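Local coordinates for protein D-alanyl-lipoteichoic acid synthetase (Streptococcus pneumoniae, PDB 3BMA) that probably takes part in attaching D-alanine to lipoteichoic acid during cell-wall biogenesis, and belongs to the DltD family of the SGNH hydrolase clan, at residues Gly12-Ser17 with Val33-Asp38; Arg54-His59 with Phe345-Ile350; Asn85-Met90 with Leu282-Lys287. The protein carries 1 engineered substitution. All coordinates share one frame; numbering follows the deposited sequence. Where two conformers were deposited one is given.

Interaction 1 of 3, residues Gly12-Ser17 with Val33-Asp38; sequences GAEKRS and VRALSD
Glu14 and Ala35 mark the point where two neighbouring helices come closest, with Glu14 CA 5.2 Å from Ala35 CA. Segment 12-17 is helical throughout. Segment 33-38 starts as helix and leaves it before Asp38. The single methyl of Ala35 is consistent with so close an approach. Glu14 CB and Ala35 CB meet at 3.9 Å, and Glu14 CG lies over the backbone at 3.7 Å from Ala35 CA. Glu14 has CG anti to its carbonyl carbon (chi1 -68°) and an extended chain beyond, which carries the carboxylate to Asp38, just past the helical part of 33-38.

There Glu14 OE1 stands 2.8 Å from Asp38 OD1. The two carboxylate planes are 78° apart. Both atoms are acceptors and both groups are acidic, so this is a close like-charge pair, not a salt bridge. It may raise the pKa of one of the two acids. Glu14 OE2 lies beside the start of the Arg34 side chain, 3.7 Å from Arg34 CG, and is still close to Asp38. Arg34 NE is 4.2 Å from Glu14 OE2, but the oxygen lies well out of the guanidinium plane, so the attraction is through charge alone. Arg34 NE is buried here with no partner in the model, though Arg34 was deposited in two conformers and this detail is doubtful. Asp38 OD2 is held by Asn40 N.

Within the first helix, Ser17 OG binds Ala13 O at 2.8 Å. Ser17 OG also bonds Gln31 NE2. Helices 11-18 and 29-36, joined through helix 23-27, pack side by side at this point. Phe43 of strand 43-47 lies against Glu14 and Ala35, and Tyr74 of strand 72-76 against Ser17 and Ala35.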
loop_
_atom_site.group_PDB
_atom_site.type_symbol
_atom_site.label_atom_id
_atom_site.label_comp_id
_atom_site.label_asym_id
_atom_site.label_seq_id
_atom_site.Cartn_x
_atom_site.Cartn_y
_atom_site.Cartn_z
ATOM N N GLY C 12 -22.216 19.773 28.611
ATOM C CA GLY C 12 -21.584 19.555 29.910
ATOM C C GLY C 12 -20.121 19.160 29.828
ATOM O O GLY C 12 -19.289 19.715 30.550
ATOM N N ALA C 13 -19.812 18.216 28.937
ATOM C CA ALA C 13 -18.447 17.706 28.752
ATOM C C ALA C 13 -17.508 18.745 28.153
ATOM O O ALA C 13 -16.315 18.766 28.460
ATOM C CB ALA C 13 -18.458 16.450 27.897
ATOM N N GLU C 14 -18.063 19.605 27.303
ATOM C CA GLU C 14 -17.300 20.651 26.630
ATOM C C GLU C 14 -16.912 21.800 27.546
ATOM O O GLU C 14 -15.832 22.367 27.398
ATOM C CB GLU C 14 -18.078 21.174 25.432
ATOM C CG GLU C 14 -18.203 20.152 24.334
ATOM C CD GLU C 14 -19.300 20.481 23.361
ATOM O OE1 GLU C 14 -19.642 21.673 23.218
ATOM O OE2 GLU C 14 -19.817 19.538 22.737
ATOM N N LYS C 15 -17.795 22.134 28.484
ATOM C CA LYS C 15 -17.526 23.175 29.469
ATOM C C LYS C 15 -16.402 22.770 30.414
ATOM O O LYS C 15 -15.575 23.604 30.790
ATOM C CB LYS C 15 -18.793 23.521 30.258
ATOM C CG LYS C 15 -19.797 24.343 29.468
ATOM C CD LYS C 15 -20.936 24.835 30.344
ATOM C CE LYS C 15 -21.722 25.936 29.642
ATOM N NZ LYS C 15 -22.922 26.348 30.416
ATOM N N ARG C 16 -16.370 21.488 30.775
ATOM C CA ARG C 16 -15.329 20.947 31.652
ATOM C C ARG C 16 -13.967 20.874 30.960
ATOM O O ARG C 16 -12.936 21.120 31.588
ATOM C CB ARG C 16 -15.738 19.576 32.194
ATOM C CG ARG C 16 -16.979 19.633 33.062
ATOM C CD ARG C 16 -17.371 18.281 33.608
ATOM N NE ARG C 16 -18.827 18.173 33.666
ATOM C CZ ARG C 16 -19.558 17.403 32.864
ATOM N NH1 ARG C 16 -18.975 16.636 31.955
ATOM N NH2 ARG C 16 -20.878 17.381 32.991
ATOM N N SER C 17 -13.979 20.553 29.668
ATOM C CA SER C 17 -12.766 20.504 28.848
ATOM C C SER C 17 -12.184 21.894 28.617
ATOM O O SER C 17 -10.966 22.067 28.585
ATOM C CB SER C 17 -13.062 19.854 27.496
ATOM O OG SER C 17 -13.607 18.561 27.666
ATOM N N VAL C 33 -11.801 19.574 19.556
ATOM C CA VAL C 33 -12.588 19.573 18.318
ATOM C C VAL C 33 -14.096 19.458 18.606
ATOM O O VAL C 33 -14.907 20.046 17.888
ATOM C CB VAL C 33 -12.074 18.503 17.298
ATOM C CG1 VAL C 33 -13.027 18.334 16.113
ATOM C CG2 VAL C 33 -10.683 18.890 16.786
ATOM N N ARG C 34 -14.448 18.739 19.675
ATOM C CA ARG C 34 -15.841 18.558 20.097
ATOM C C ARG C 34 -16.490 19.891 20.476
ATOM O O ARG C 34 -17.616 20.185 20.070
ATOM C CB ARG C 34 -15.889 17.593 21.284
ATOM C CG ARG C 34 -17.256 17.054 21.660
ATOM C CD ARG C 34 -17.098 16.065 22.808
ATOM N NE ARG C 34 -18.375 15.683 23.413
ATOM C CZ ARG C 34 -19.025 14.553 23.149
ATOM N NH1 ARG C 34 -20.176 14.297 23.758
ATOM N NH2 ARG C 34 -18.533 13.673 22.280
ATOM N N ALA C 35 -15.764 20.686 21.263
ATOM C CA ALA C 35 -16.248 21.986 21.732
ATOM C C ALA C 35 -16.246 23.051 20.637
ATOM O O ALA C 35 -17.228 23.781 20.477
ATOM C CB ALA C 35 -15.441 22.450 22.927
ATOM N N LEU C 36 -15.156 23.123 19.875
ATOM C CA LEU C 36 -15.001 24.138 18.826
ATOM C C LEU C 36 -15.851 23.905 17.564
ATOM O O LEU C 36 -15.869 24.751 16.667
ATOM C CB LEU C 36 -13.521 24.322 18.464
ATOM C CG LEU C 36 -12.599 24.829 19.583
ATOM C CD1 LEU C 36 -11.135 24.731 19.184
ATOM C CD2 LEU C 36 -12.934 26.243 20.001
ATOM N N SER C 37 -16.554 22.774 17.500
ATOM C CA SER C 37 -17.437 22.461 16.369
ATOM C C SER C 37 -18.928 22.407 16.736
ATOM O O SER C 37 -19.765 22.104 15.880
ATOM C CB SER C 37 -17.015 21.148 15.700
ATOM O OG SER C 37 -17.057 20.077 16.628
ATOM N N ASP C 38 -19.247 22.696 17.999
ATOM C CA ASP C 38 -20.632 22.756 18.476
ATOM C C ASP C 38 -21.365 23.944 17.841
ATOM O O ASP C 38 -20.937 25.092 18.004
ATOM C CB ASP C 38 -20.665 22.868 20.010
ATOM C CG ASP C 38 -22.019 22.474 20.619
ATOM O OD1 ASP C 38 -22.036 22.099 21.806
ATOM O OD2 ASP C 38 -23.068 22.528 19.937
#

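Interaction 2 of 3, residues Arg54-His59 with Phe345-Ile350; sequences RFDGAH and FMKDTI
Lys347 runs its aliphatic end past Arg54, with Lys347 CE 4.0 Å from Arg54 CB, and delivers its ammonium group to Asp56. Its CG lies anti to the backbone N (chi1 177°), and the chain then bends at each later torsion. Lys347 NZ forms a salt bridge to Asp56 OD1 at 2.8 Å. Asp56 OD1 receives it through its anti lone pair, the one away from the other oxygen. The two chains lie alongside, pointing opposite ways. The guanidinium of Arg54 turns away from the contact, in a position that is one of two conformers. The ammonium has a second partner in the ring of Trp354, a cation-pi contact.

Asp56 is gripped at both oxygens. OD1 also accepts from Trp354 N. Asp56 OD2 accepts from Ala58 N at 2.9 Å, again through its anti lone pair, which closes an Asx turn. The turn leads into helix 60-66, where His59 is the N-cap and its ND1 accepts from Ala61 N.

Segment 345-350 belongs to the loop before helix 355-369. Asp348 and His351 are spaced as in the Asp-x-x-His signature of SGNH hydrolases, and are probably the equivalent pair; in relatives it supplies two members of the catalytic triad. The salt bridge joins the residue next to Asp348 to the loop after strand 43-47. Asp348 makes its own Asx turn: Ile350 N comes almost end-on to Asp348 OD1 at 3.1 Å, with an N-H...O angle of 165°. The same oxygen accepts from His351 N.

Aromatic rings pack along the first loop. Phe55 CD2 sits 3.5 Å above the plane of the His59 ring, over its centre. Phe55 also stacks with His208, and His59 meets Trp357 edge-to-face.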
loop_
_atom_site.group_PDB
_atom_site.type_symbol
_atom_site.label_atom_id
_atom_site.label_comp_id
_atom_site.label_asym_id
_atom_site.label_seq_id
_atom_site.Cartn_x
_atom_site.Cartn_y
_atom_site.Cartn_z
ATOM N N ARG C 54 -4.151 29.919 36.653
ATOM C CA ARG C 54 -4.636 30.468 37.918
ATOM C C ARG C 54 -5.905 31.292 37.726
ATOM O O ARG C 54 -5.925 32.265 36.962
ATOM C CB ARG C 54 -3.549 31.283 38.634
ATOM C CG ARG C 54 -2.458 30.451 39.320
ATOM C CD ARG C 54 -2.894 29.886 40.680
ATOM N NE ARG C 54 -3.418 28.521 40.581
ATOM C CZ ARG C 54 -4.694 28.178 40.743
ATOM N NH1 ARG C 54 -5.051 26.906 40.625
ATOM N NH2 ARG C 54 -5.616 29.092 41.026
ATOM N N PHE C 55 -6.958 30.885 38.429
ATOM C CA PHE C 55 -8.279 31.478 38.297
ATOM C C PHE C 55 -8.589 32.433 39.442
ATOM O O PHE C 55 -8.169 32.212 40.582
ATOM C CB PHE C 55 -9.341 30.374 38.278
ATOM C CG PHE C 55 -9.356 29.543 37.018
ATOM C CD1 PHE C 55 -8.369 28.587 36.775
ATOM C CD2 PHE C 55 -10.385 29.689 36.091
ATOM C CE1 PHE C 55 -8.399 27.805 35.626
ATOM C CE2 PHE C 55 -10.420 28.910 34.935
ATOM C CZ PHE C 55 -9.421 27.970 34.701
ATOM N N ASP C 56 -9.319 33.498 39.121
ATOM C CA ASP C 56 -9.918 34.382 40.125
ATOM C C ASP C 56 -11.312 34.823 39.672
ATOM O O ASP C 56 -11.865 34.256 38.729
ATOM C CB ASP C 56 -9.003 35.574 40.475
ATOM C CG ASP C 56 -8.585 36.390 39.257
ATOM O OD1 ASP C 56 -7.379 36.399 38.938
ATOM O OD2 ASP C 56 -9.448 37.037 38.626
ATOM N N GLY C 57 -11.870 35.832 40.339
ATOM C CA GLY C 57 -13.219 36.319 40.040
ATOM C C GLY C 57 -13.347 37.065 38.726
ATOM O O GLY C 57 -14.442 37.175 38.174
ATOM N N ALA C 58 -12.223 37.567 38.222
ATOM C CA ALA C 58 -12.200 38.336 36.983
ATOM C C ALA C 58 -11.660 37.554 35.779
ATOM O O ALA C 58 -11.608 38.085 34.670
ATOM C CB ALA C 58 -11.416 39.617 37.185
ATOM N N HIS C 59 -11.270 36.300 36.013
ATOM C CA HIS C 59 -10.793 35.375 34.974
ATOM C C HIS C 59 -11.822 35.247 33.842
ATOM O O HIS C 59 -13.019 35.134 34.123
ATOM C CB HIS C 59 -10.523 34.004 35.608
ATOM C CG HIS C 59 -9.689 33.090 34.762
ATOM N ND1 HIS C 59 -10.216 32.339 33.734
ATOM C CD2 HIS C 59 -8.367 32.796 34.801
ATOM C CE1 HIS C 59 -9.253 31.634 33.168
ATOM N NE2 HIS C 59 -8.123 31.887 33.801
ATOM N N PHE C 345 -2.558 44.219 39.079
ATOM C CA PHE C 345 -2.628 43.931 37.647
ATOM C C PHE C 345 -2.004 42.560 37.391
ATOM O O PHE C 345 -2.330 41.877 36.417
ATOM C CB PHE C 345 -1.864 45.005 36.861
ATOM C CG PHE C 345 -2.257 45.104 35.409
ATOM C CD1 PHE C 345 -3.276 45.963 35.013
ATOM C CD2 PHE C 345 -1.598 44.352 34.436
ATOM C CE1 PHE C 345 -3.642 46.066 33.677
ATOM C CE2 PHE C 345 -1.962 44.442 33.094
ATOM C CZ PHE C 345 -2.986 45.301 32.714
ATOM N N MET C 346 -1.108 42.169 38.292
ATOM C CA MET C 346 -0.295 40.981 38.141
ATOM C C MET C 346 -0.643 39.961 39.219
ATOM O O MET C 346 -0.902 40.326 40.373
ATOM C CB MET C 346 1.172 41.382 38.257
ATOM C CG MET C 346 2.103 40.743 37.248
ATOM S SD MET C 346 2.319 41.710 35.749
ATOM C CE MET C 346 1.083 40.933 34.712
ATOM N N LYS C 347 -0.665 38.687 38.837
ATOM C CA LYS C 347 -0.881 37.592 39.784
ATOM C C LYS C 347 0.455 37.157 40.394
ATOM O O LYS C 347 0.541 36.875 41.591
ATOM C CB LYS C 347 -1.590 36.413 39.100
ATOM C CG LYS C 347 -1.812 35.178 39.983
ATOM C CD LYS C 347 -2.926 35.373 41.017
ATOM C CE LYS C 347 -4.217 34.674 40.605
ATOM N NZ LYS C 347 -4.869 35.312 39.434
ATOM N N ASP C 348 1.491 37.112 39.560
ATOM C CA ASP C 348 2.840 36.772 40.008
ATOM C C ASP C 348 3.909 37.647 39.333
ATOM O O ASP C 348 3.766 38.865 39.277
ATOM C CB ASP C 348 3.119 35.265 39.849
ATOM C CG ASP C 348 2.704 34.709 38.492
ATOM O OD1 ASP C 348 3.153 35.240 37.451
ATOM O OD2 ASP C 348 1.946 33.712 38.473
ATOM N N THR C 349 4.976 37.030 38.839
ATOM C CA THR C 349 6.058 37.762 38.187
ATOM C C THR C 349 5.752 38.104 36.722
ATOM O O THR C 349 6.179 39.149 36.220
ATOM C CB THR C 349 7.419 37.003 38.299
ATOM O OG1 THR C 349 8.401 37.637 37.474
ATOM C CG2 THR C 349 7.294 35.546 37.865
ATOM N N ILE C 350 5.014 37.226 36.044
ATOM C CA ILE C 350 4.856 37.307 34.591
ATOM C C ILE C 350 3.418 37.142 34.092
ATOM O O ILE C 350 3.128 37.440 32.930
ATOM C CB ILE C 350 5.773 36.282 33.856
ATOM C CG1 ILE C 350 5.636 34.884 34.475
ATOM C CG2 ILE C 350 7.232 36.768 33.841
ATOM C CD1 ILE C 350 6.239 33.767 33.644
#

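Interaction 3 of 3, residues Asn85-Met90 with Leu282-Lys287; sequences NQYFGM and LTQFSK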
loop_
_atom_site.group_PDB
_atom_site.type_symbol
_atom_site.label_atom_id
_atom_site.label_comp_id
_atom_site.label_asym_id
_atom_site.label_seq_id
_atom_site.Cartn_x
_atom_site.Cartn_y
_atom_site.Cartn_z
ATOM N N ASN C 85 4.735 24.721 19.839
ATOM C CA ASN C 85 3.666 23.879 20.383
ATOM C C ASN C 85 2.285 24.243 19.848
ATOM O O ASN C 85 1.530 23.363 19.420
ATOM C CB ASN C 85 3.647 23.923 21.913
ATOM C CG ASN C 85 4.433 22.791 22.546
ATOM O OD1 ASN C 85 4.332 21.633 22.133
ATOM N ND2 ASN C 85 5.213 23.117 23.564
ATOM N N GLN C 86 1.969 25.537 19.860
ATOM C CA GLN C 86 0.662 26.021 19.415
ATOM C C GLN C 86 0.430 25.706 17.946
ATOM O O GLN C 86 -0.634 25.212 17.583
ATOM C CB GLN C 86 0.483 27.526 19.683
ATOM C CG GLN C 86 0.476 27.951 21.168
ATOM C CD GLN C 86 -0.703 27.421 21.979
ATOM O OE1 GLN C 86 -1.631 26.813 21.447
ATOM N NE2 GLN C 86 -0.664 27.656 23.284
ATOM N N TYR C 87 1.442 25.966 17.118
ATOM C CA TYR C 87 1.393 25.648 15.693
ATOM C C TYR C 87 1.012 24.198 15.429
ATOM O O TYR C 87 0.132 23.926 14.610
ATOM C CB TYR C 87 2.724 25.964 15.007
ATOM C CG TYR C 87 2.706 25.681 13.522
ATOM C CD1 TYR C 87 1.987 26.498 12.652
ATOM C CD2 TYR C 87 3.394 24.592 12.988
ATOM C CE1 TYR C 87 1.962 26.250 11.291
ATOM C CE2 TYR C 87 3.364 24.327 11.623
ATOM C CZ TYR C 87 2.647 25.164 10.783
ATOM O OH TYR C 87 2.613 24.925 9.429
ATOM N N PHE C 88 1.666 23.278 16.133
ATOM C CA PHE C 88 1.414 21.850 15.951
ATOM C C PHE C 88 0.045 21.429 16.475
ATOM O O PHE C 88 -0.618 20.584 15.874
ATOM C CB PHE C 88 2.541 21.014 16.566
ATOM C CG PHE C 88 3.820 21.065 15.777
ATOM C CD1 PHE C 88 3.839 20.692 14.438
ATOM C CD2 PHE C 88 5.005 21.483 16.368
ATOM C CE1 PHE C 88 5.010 20.753 13.702
ATOM C CE2 PHE C 88 6.181 21.537 15.639
ATOM C CZ PHE C 88 6.182 21.172 14.306
ATOM N N GLY C 89 -0.379 22.035 17.580
ATOM C CA GLY C 89 -1.726 21.824 18.117
ATOM C C GLY C 89 -2.824 22.275 17.168
ATOM O O GLY C 89 -3.888 21.656 17.120
ATOM N N MET C 90 -2.562 23.352 16.417
ATOM C CA MET C 90 -3.510 23.907 15.435
ATOM C C MET C 90 -3.787 22.938 14.289
ATOM O O MET C 90 -4.909 22.880 13.798
ATOM C CB MET C 90 -3.009 25.240 14.859
ATOM C CG MET C 90 -3.111 26.448 15.792
ATOM S SD MET C 90 -2.405 27.970 15.097
ATOM C CE MET C 90 -1.916 28.783 16.606
ATOM N N LEU C 282 1.470 32.852 12.706
ATOM C CA LEU C 282 0.917 33.946 11.896
ATOM C C LEU C 282 0.574 33.507 10.481
ATOM O O LEU C 282 -0.449 33.929 9.935
ATOM C CB LEU C 282 1.876 35.145 11.858
ATOM C CG LEU C 282 2.265 35.776 13.202
ATOM C CD1 LEU C 282 3.234 36.927 13.010
ATOM C CD2 LEU C 282 1.045 36.226 13.995
ATOM N N THR C 283 1.427 32.654 9.906
ATOM C CA THR C 283 1.189 32.042 8.595
ATOM C C THR C 283 -0.067 31.177 8.607
ATOM O O THR C 283 -0.875 31.240 7.677
ATOM C CB THR C 283 2.396 31.192 8.134
ATOM O OG1 THR C 283 3.586 31.986 8.200
ATOM C CG2 THR C 283 2.212 30.703 6.707
ATOM N N GLN C 284 -0.234 30.390 9.670
ATOM C CA GLN C 284 -1.426 29.562 9.834
ATOM C C GLN C 284 -2.683 30.419 9.989
ATOM O O GLN C 284 -3.735 30.088 9.439
ATOM C CB GLN C 284 -1.279 28.597 11.014
ATOM C CG GLN C 284 -2.266 27.433 10.968
ATOM C CD GLN C 284 -2.242 26.706 9.631
ATOM O OE1 GLN C 284 -1.222 26.136 9.237
ATOM N NE2 GLN C 284 -3.366 26.726 8.928
ATOM N N PHE C 285 -2.551 31.527 10.717
ATOM C CA PHE C 285 -3.632 32.502 10.879
ATOM C C PHE C 285 -4.051 33.134 9.549
ATOM O O PHE C 285 -5.231 33.402 9.328
ATOM C CB PHE C 285 -3.231 33.598 11.875
ATOM C CG PHE C 285 -3.287 33.174 13.326
ATOM C CD1 PHE C 285 -3.783 31.921 13.701
ATOM C CD2 PHE C 285 -2.878 34.053 14.326
ATOM C CE1 PHE C 285 -3.852 31.552 15.042
ATOM C CE2 PHE C 285 -2.946 33.691 15.672
ATOM C CZ PHE C 285 -3.426 32.438 16.029
ATOM N N SER C 286 -3.078 33.356 8.669
ATOM C CA SER C 286 -3.330 33.913 7.346
ATOM C C SER C 286 -4.000 32.909 6.411
ATOM O O SER C 286 -4.935 33.259 5.689
ATOM C CB SER C 286 -2.024 34.431 6.734
ATOM O OG SER C 286 -2.218 34.921 5.417
ATOM N N LYS C 287 -3.510 31.668 6.428
ATOM C CA LYS C 287 -4.047 30.588 5.598
ATOM C C LYS C 287 -5.470 30.214 5.999
ATOM O O LYS C 287 -6.307 29.941 5.139
ATOM C CB LYS C 287 -3.165 29.344 5.701
ATOM C CG LYS C 287 -1.832 29.424 4.978
ATOM C CD LYS C 287 -0.968 28.242 5.384
ATOM C CE LYS C 287 0.296 28.162 4.560
ATOM N NZ LYS C 287 1.044 26.908 4.848
HETATM O O HOH W 1 1.143 26.551 7.852
#
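Two helices of the alpha/beta fold meet here, beside the central parallel sheet. Helix 83-90 follows strand 72-76, and helix 274-287 leads into strand 291-296. Their segments run in nearly the same direction, 30° apart, with axes 10.7 Å from each other. That separation leaves the contact to side chains.

Met90 does the apolar part. Its chain is extended beyond CG and lays the methyl against Phe285, with Met90 CE 3.7 Å from Phe285 CE1. Met90 SD lies 5.0 Å from the centroid of the Phe285 ring, an oblique Met-aromatic contact. The side chain of Met90 also runs alongside Gln284, pointing the opposite way, with Met90 SD 4.2 Å from Gln284 CG. Phe285 in turn packs on Pro292 and Phe294 of strand 291-296.

Tyr87 makes the polar part. Its ring swings toward the second helix because CG is anti to the backbone N (chi1 -179°). The Tyr87 and Gln284 side chains cross at about a right angle, while the ring and amide planes are 39° apart. Tyr87 CE1 is 3.8 Å from Gln284 OE1. Lys287 NZ, salt-bridged to Asp140, joins them through one water. This water lies in the plane of the Tyr87 ring, 2.7 Å from Tyr87 OH, and donates to Gln284 OE1 at 2.8 Å.

In the fold
The three contacts lie around different parts of one domain and do not touch each other. Interactions 1 and 2 have centres about 25 Å apart, yet their nearest atoms are about 8 Å apart. Interactions 1 and 3 are similar, with centres about 21 Å and nearest atoms about 7 Å apart. Interactions 2 and 3 lie on opposite sides of the chain's centre, about 27 Å between centres. In sequence, interaction 1 closes first, and interaction 3 falls within the long span that interaction 2 bridges. Interaction 2 includes Asp348 and so lies at the probable active site. Interactions 1 and 3 pair helices alongside the sheet, and the latter is closest to the chain's centre, at about 11 Å.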